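Local coordinates for beta-porphyranase A (PDB 4AW7), which cleaves the sulfated red-algal polysaccharide porphyran at the linkages between beta-D-galactopyranose and alpha-L-galactopyranose-6-sulfate, at residues 39-51 / 59-71. Sequence-based numbering, arbitrary orientation.
Sequences DRSKYFNIHSTSD and FLADYQVGLGRKF. With L6S (6-O-sulfo-alpha-L-galactopyranose), chain B; AAL (3,6-anhydro-alpha-L-galactopyranose), chain C.
The carbonyl oxygen of Q64 is gripped by R40 and by water 3, with a weaker bond from water 2. R40 NH2 reaches Q64 O at 2.9 Å on a nearly straight bond (177° at the hydrogen) lying in the guanidinium plane. F44 CD2 covers one face of that plane and Q64 OE1, whose amide is hydrogen-bonded to N367, the other; water 1 joins NH2 to Y63 O and NH1 bonds V368 O, which limits rotation. Two backbone bonds, G66 N to F44 O (2.9 Å) and I46 N to G66 O (3.1 Å), show short parallel pairing. I46 CD1 meets L60 CD2 at 3.7 Å and CG2 approaches F59 and V65, so the isoleucine packs its strand against helix 54-63 and the loop after it. Further along, H47 has CG anti to its backbone N (chi1 -171°), which swings the imidazole across R69. R69 CB sits over one ring face, 3.7 Å from the centroid, and R69 NH1, which also bridges to E272 while NH2 holds E142 and N145, donates to H47 NE2 at 2.9 Å, close to both the ring and guanidinium planes although these stand 71° apart. With NE2 accepting, ND1 carries the proton given to sulfate oxygen O1S of L6S (3.0 Å). Replacing H47 by an alanine would probably cost the sulfate this donor and R69 NH1 an acceptor, and open a gap over R69 CB. K70 NZ binds AAL O2 at 2.9 Å and is linked through water 5 to T49 OG1. Strands 45-46 and 66-71, joined through helix 54-63, form a beta-alpha-beta unit of the catalytic (beta/alpha)-barrel, with substrate-binding H47 and K70 at their C-terminal ends.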
loop_
_atom_site.group_PDB
_atom_site.type_symbol
_atom_site.label_atom_id
_atom_site.label_comp_id
_atom_site.label_asym_id
_atom_site.label_seq_id
_atom_site.Cartn_x
_atom_site.Cartn_y
_atom_site.Cartn_z
ATOM N N ASP A 39 6.316 2.337 12.053
ATOM C CA ASP A 39 6.663 3.638 11.520
ATOM C C ASP A 39 5.361 4.323 11.136
ATOM O O ASP A 39 4.813 4.103 10.049
ATOM C CB ASP A 39 7.633 3.527 10.328
ATOM C CG ASP A 39 8.141 4.854 9.872
ATOM O OD1 ASP A 39 7.463 5.856 10.159
ATOM O OD2 ASP A 39 9.222 4.874 9.217
ATOM N N ARG A 40 4.845 5.162 12.035
ATOM C CA ARG A 40 3.571 5.817 11.763
ATOM C C ARG A 40 3.618 6.633 10.471
ATOM O O ARG A 40 2.606 6.733 9.782
ATOM C CB ARG A 40 3.161 6.705 12.928
ATOM C CG ARG A 40 2.718 5.959 14.173
ATOM C CD ARG A 40 2.261 6.942 15.279
ATOM N NE ARG A 40 1.203 7.817 14.825
ATOM C CZ ARG A 40 -0.084 7.510 14.814
ATOM N NH1 ARG A 40 -0.522 6.360 15.311
ATOM N NH2 ARG A 40 -0.967 8.362 14.305
ATOM N N SER A 41 4.781 7.241 10.173
ATOM C CA SER A 41 4.915 8.066 8.987
ATOM C C SER A 41 4.786 7.313 7.682
ATOM O O SER A 41 4.700 7.918 6.627
ATOM C CB SER A 41 6.222 8.827 9.001
ATOM O OG SER A 41 7.317 8.017 8.577
ATOM N N LYS A 42 4.812 5.988 7.739
ATOM C CA LYS A 42 4.564 5.174 6.541
ATOM C C LYS A 42 3.102 4.938 6.254
ATOM O O LYS A 42 2.791 4.448 5.172
ATOM C CB LYS A 42 5.358 3.849 6.600
ATOM C CG LYS A 42 6.855 4.067 6.439
ATOM C CD LYS A 42 7.663 2.797 6.437
ATOM C CE LYS A 42 9.137 3.052 6.090
ATOM N NZ LYS A 42 9.857 1.766 5.876
ATOM N N TYR A 43 2.212 5.303 7.173
ATOM C CA TYR A 43 0.789 4.941 7.129
ATOM C C TYR A 43 -0.181 6.059 7.395
ATOM O O TYR A 43 -1.140 6.250 6.640
ATOM C CB TYR A 43 0.498 3.767 8.105
ATOM C CG TYR A 43 1.376 2.584 7.833
ATOM C CD1 TYR A 43 1.185 1.805 6.676
ATOM C CD2 TYR A 43 2.449 2.268 8.631
ATOM C CE1 TYR A 43 2.039 0.772 6.366
ATOM C CE2 TYR A 43 3.308 1.231 8.336
ATOM C CZ TYR A 43 3.097 0.472 7.191
ATOM O OH TYR A 43 4.009 -0.531 6.895
ATOM N N PHE A 44 0.004 6.758 8.516
ATOM C CA PHE A 44 -0.984 7.713 8.993
ATOM C C PHE A 44 -0.706 9.088 8.438
ATOM O O PHE A 44 -0.097 9.942 9.102
ATOM C CB PHE A 44 -1.075 7.655 10.533
ATOM C CG PHE A 44 -1.360 6.267 11.031
ATOM C CD1 PHE A 44 -2.522 5.611 10.632
ATOM C CD2 PHE A 44 -0.432 5.552 11.767
ATOM C CE1 PHE A 44 -2.752 4.292 11.002
ATOM C CE2 PHE A 44 -0.691 4.258 12.145
ATOM C CZ PHE A 44 -1.854 3.647 11.753
ATOM N N ASN A 45 -1.090 9.243 7.187
ATOM C CA ASN A 45 -0.831 10.410 6.356
ATOM C C ASN A 45 -2.146 10.840 5.732
ATOM O O ASN A 45 -3.093 10.069 5.631
ATOM C CB ASN A 45 0.180 10.065 5.256
ATOM C CG ASN A 45 1.513 9.623 5.822
ATOM O OD1 ASN A 45 2.060 10.298 6.701
ATOM N ND2 ASN A 45 2.065 8.487 5.363
ATOM N N ILE A 46 -2.156 12.078 5.244
ATOM C CA ILE A 46 -3.205 12.560 4.354
ATOM C C ILE A 46 -2.574 12.916 2.991
ATOM O O ILE A 46 -1.384 13.175 2.879
ATOM C CB ILE A 46 -4.022 13.762 4.908
ATOM C CG1 ILE A 46 -3.112 14.930 5.346
ATOM C CG2 ILE A 46 -4.910 13.300 6.010
ATOM C CD1 ILE A 46 -3.841 16.235 5.703
ATOM N N HIS A 47 -3.408 12.907 1.964
ATOM C CA HIS A 47 -3.005 13.198 0.595
ATOM C C HIS A 47 -3.032 14.715 0.381
ATOM O O HIS A 47 -3.948 15.271 -0.226
ATOM C CB HIS A 47 -3.954 12.447 -0.384
ATOM C CG HIS A 47 -3.499 12.497 -1.802
ATOM N ND1 HIS A 47 -3.701 13.588 -2.604
ATOM C CD2 HIS A 47 -2.779 11.615 -2.549
ATOM C CE1 HIS A 47 -3.148 13.370 -3.793
ATOM N NE2 HIS A 47 -2.577 12.174 -3.794
ATOM N N SER A 48 -2.064 15.368 0.995
ATOM C CA SER A 48 -1.992 16.819 1.086
ATOM C C SER A 48 -0.588 17.237 1.385
ATOM O O SER A 48 0.215 16.449 1.910
ATOM C CB SER A 48 -2.894 17.252 2.245
ATOM O OG SER A 48 -2.959 18.659 2.410
ATOM N N THR A 49 -0.291 18.522 1.139
ATOM C CA THR A 49 0.868 19.162 1.768
ATOM C C THR A 49 0.456 20.476 2.450
ATOM O O THR A 49 1.322 21.328 2.741
ATOM C CB THR A 49 2.019 19.404 0.794
ATOM O OG1 THR A 49 1.570 20.247 -0.276
ATOM C CG2 THR A 49 2.566 18.095 0.220
ATOM N N SER A 50 -0.827 20.601 2.785
ATOM C CA SER A 50 -1.353 21.872 3.315
ATOM C C SER A 50 -1.115 22.050 4.815
ATOM O O SER A 50 -2.011 22.536 5.533
ATOM C CB SER A 50 -2.852 21.947 3.033
ATOM O OG SER A 50 -3.089 21.996 1.666
ATOM N N ASP A 51 0.070 21.708 5.317
ATOM C CA ASP A 51 0.353 21.915 6.734
ATOM C C ASP A 51 0.486 23.398 7.072
ATOM O O ASP A 51 0.440 23.730 8.223
ATOM C CB ASP A 51 1.566 21.073 7.196
ATOM C CG ASP A 51 2.853 21.353 6.437
ATOM O OD1 ASP A 51 2.852 22.100 5.436
ATOM O OD2 ASP A 51 3.869 20.761 6.818
ATOM N N PHE A 59 -5.188 19.870 12.740
ATOM C CA PHE A 59 -5.613 18.465 12.585
ATOM C C PHE A 59 -4.374 17.536 12.624
ATOM O O PHE A 59 -4.381 16.497 13.279
ATOM C CB PHE A 59 -6.374 18.318 11.280
ATOM C CG PHE A 59 -6.419 16.895 10.785
ATOM C CD1 PHE A 59 -7.373 16.011 11.243
ATOM C CD2 PHE A 59 -5.486 16.455 9.880
ATOM C CE1 PHE A 59 -7.356 14.682 10.828
ATOM C CE2 PHE A 59 -5.492 15.143 9.439
ATOM C CZ PHE A 59 -6.413 14.267 9.921
ATOM N N LEU A 60 -3.325 17.896 11.893
ATOM C CA LEU A 60 -2.150 17.032 11.854
ATOM C C LEU A 60 -1.577 16.801 13.228
ATOM O O LEU A 60 -1.164 15.685 13.561
ATOM C CB LEU A 60 -1.070 17.570 10.918
ATOM C CG LEU A 60 -1.458 17.706 9.423
ATOM C CD1 LEU A 60 -0.404 18.525 8.695
ATOM C CD2 LEU A 60 -1.629 16.344 8.725
ATOM N N ALA A 61 -1.468 17.856 14.023
ATOM C CA ALA A 61 -0.964 17.717 15.396
ATOM C C ALA A 61 -1.928 16.936 16.282
ATOM O O ALA A 61 -1.494 16.070 17.034
ATOM C CB ALA A 61 -0.662 19.109 16.005
ATOM N N ASP A 62 -3.211 17.241 16.206
ATOM C CA ASP A 62 -4.228 16.637 17.064
ATOM C C ASP A 62 -4.323 15.129 16.801
ATOM O O ASP A 62 -4.531 14.381 17.725
ATOM C CB ASP A 62 -5.609 17.245 16.813
ATOM C CG ASP A 62 -5.797 18.625 17.381
ATOM O OD1 ASP A 62 -5.001 19.021 18.242
ATOM O OD2 ASP A 62 -6.784 19.282 16.966
ATOM N N TYR A 63 -4.167 14.710 15.549
ATOM C CA TYR A 63 -4.388 13.310 15.180
ATOM C C TYR A 63 -3.095 12.582 14.924
ATOM O O TYR A 63 -3.124 11.369 14.683
ATOM C CB TYR A 63 -5.329 13.222 14.000
ATOM C CG TYR A 63 -6.747 13.556 14.357
ATOM C CD1 TYR A 63 -7.203 14.844 14.369
ATOM C CD2 TYR A 63 -7.660 12.549 14.610
ATOM C CE1 TYR A 63 -8.494 15.167 14.690
ATOM C CE2 TYR A 63 -8.967 12.856 14.925
ATOM C CZ TYR A 63 -9.382 14.168 14.953
ATOM O OH TYR A 63 -10.677 14.486 15.259
ATOM N N GLN A 64 -1.954 13.275 14.936
ATOM C CA GLN A 64 -0.616 12.694 14.744
ATOM C C GLN A 64 -0.436 12.093 13.350
ATOM O O GLN A 64 -0.163 10.893 13.187
ATOM C CB GLN A 64 -0.348 11.659 15.839
ATOM C CG GLN A 64 -0.611 12.236 17.199
ATOM C CD GLN A 64 -0.685 11.175 18.283
ATOM O OE1 GLN A 64 -0.584 9.923 18.046
ATOM N NE2 GLN A 64 -0.711 11.678 19.521
ATOM N N VAL A 65 -0.628 12.954 12.366
ATOM C CA VAL A 65 -0.706 12.593 10.971
ATOM C C VAL A 65 0.422 13.306 10.196
ATOM O O VAL A 65 0.763 14.453 10.505
ATOM C CB VAL A 65 -2.106 12.971 10.427
ATOM C CG1 VAL A 65 -2.245 12.693 8.920
ATOM C CG2 VAL A 65 -3.132 12.196 11.212
ATOM N N GLY A 66 0.976 12.646 9.178
ATOM C CA GLY A 66 2.030 13.171 8.317
ATOM C C GLY A 66 1.551 13.429 6.902
ATOM O O GLY A 66 0.366 13.300 6.560
ATOM N N LEU A 67 2.527 13.831 6.093
ATOM C CA LEU A 67 2.289 14.127 4.668
ATOM C C LEU A 67 3.028 13.113 3.822
ATOM O O LEU A 67 3.944 12.458 4.299
ATOM C CB LEU A 67 2.814 15.537 4.354
ATOM C CG LEU A 67 2.318 16.612 5.325
ATOM C CD1 LEU A 67 3.068 17.909 4.948
ATOM C CD2 LEU A 67 0.797 16.796 5.338
ATOM N N GLY A 68 2.674 12.930 2.557
ATOM C CA GLY A 68 1.582 13.557 1.871
ATOM C C GLY A 68 1.876 13.550 0.396
ATOM O O GLY A 68 2.740 12.822 -0.036
ATOM N N ARG A 69 1.138 14.324 -0.381
ATOM C CA ARG A 69 1.263 14.295 -1.845
ATOM C C ARG A 69 0.767 15.613 -2.410
ATOM O O ARG A 69 -0.184 16.183 -1.893
ATOM C CB ARG A 69 0.489 13.084 -2.442
ATOM C CG ARG A 69 0.805 12.745 -3.880
ATOM C CD ARG A 69 0.703 11.286 -4.103
ATOM N NE ARG A 69 0.914 10.784 -5.464
ATOM C CZ ARG A 69 -0.071 10.469 -6.311
ATOM N NH1 ARG A 69 -1.324 10.818 -6.068
ATOM N NH2 ARG A 69 0.242 9.813 -7.418
ATOM N N LYS A 70 1.430 16.071 -3.474
ATOM C CA LYS A 70 1.110 17.323 -4.110
ATOM C C LYS A 70 1.348 17.217 -5.603
ATOM O O LYS A 70 2.377 16.707 -6.010
ATOM C CB LYS A 70 2.051 18.406 -3.546
ATOM C CG LYS A 70 1.973 19.719 -4.176
ATOM C CD LYS A 70 0.814 20.476 -3.681
ATOM C CE LYS A 70 1.030 21.998 -3.828
ATOM N NZ LYS A 70 -0.229 22.692 -3.348
ATOM N N PHE A 71 0.415 17.763 -6.372
ATOM C CA PHE A 71 0.554 17.869 -7.826
ATOM C C PHE A 71 1.271 19.160 -8.189
ATOM O O PHE A 71 0.659 20.178 -8.528
ATOM C CB PHE A 71 -0.807 17.775 -8.481
ATOM C CG PHE A 71 -1.344 16.374 -8.530
ATOM C CD1 PHE A 71 -1.877 15.759 -7.431
ATOM C CD2 PHE A 71 -1.212 15.632 -9.686
ATOM C CE1 PHE A 71 -2.321 14.456 -7.514
ATOM C CE2 PHE A 71 -1.686 14.338 -9.775
ATOM C CZ PHE A 71 -2.218 13.752 -8.697
HETATM O O1S L6S B . -5.746 15.747 -2.999
HETATM O O2S L6S B . -8.058 16.579 -3.058
HETATM O O3S L6S B . -6.281 17.657 -4.368
HETATM C C1 L6S B . -5.675 12.741 -8.545
HETATM C C2 L6S B . -5.794 13.794 -9.623
HETATM C C3 L6S B . -7.009 14.689 -9.331
HETATM C C4 L6S B . -6.823 15.342 -7.909
HETATM C C5 L6S B . -6.628 14.215 -6.887
HETATM C C6 L6S B . -6.094 14.806 -5.563
HETATM O O2 L6S B . -5.859 13.200 -10.936
HETATM O O3 L6S B . -7.178 15.705 -10.330
HETATM O O4 L6S B . -5.669 16.196 -7.961
HETATM O O5 L6S B . -5.613 13.269 -7.242
HETATM O O6 L6S B . -7.156 15.494 -4.921
HETATM S S1 L6S B . -6.789 16.402 -3.745
HETATM C C1 AAL C . -3.932 21.805 -6.725
HETATM C C2 AAL C . -3.253 22.186 -5.432
HETATM C C3 AAL C . -3.072 23.682 -5.414
HETATM C C4 AAL C . -2.211 24.053 -6.598
HETATM C C5 AAL C . -3.237 23.887 -7.691
HETATM C C6 AAL C . -4.480 24.534 -7.111
HETATM O O2 AAL C . -2.007 21.529 -5.297
HETATM O O3 AAL C . -4.324 24.315 -5.696
HETATM O O4 AAL C . -1.814 25.432 -6.525
HETATM O O5 AAL C . -3.483 22.490 -7.898
HETATM O O HOH W 1 -3.814 8.773 13.956
HETATM O O HOH W 2 2.956 10.082 14.284
HETATM O O HOH W 3 1.820 9.816 11.262
HETATM O O HOH W 4 4.728 11.033 6.502
HETATM O O HOH W 5 -0.044 22.398 -0.526
#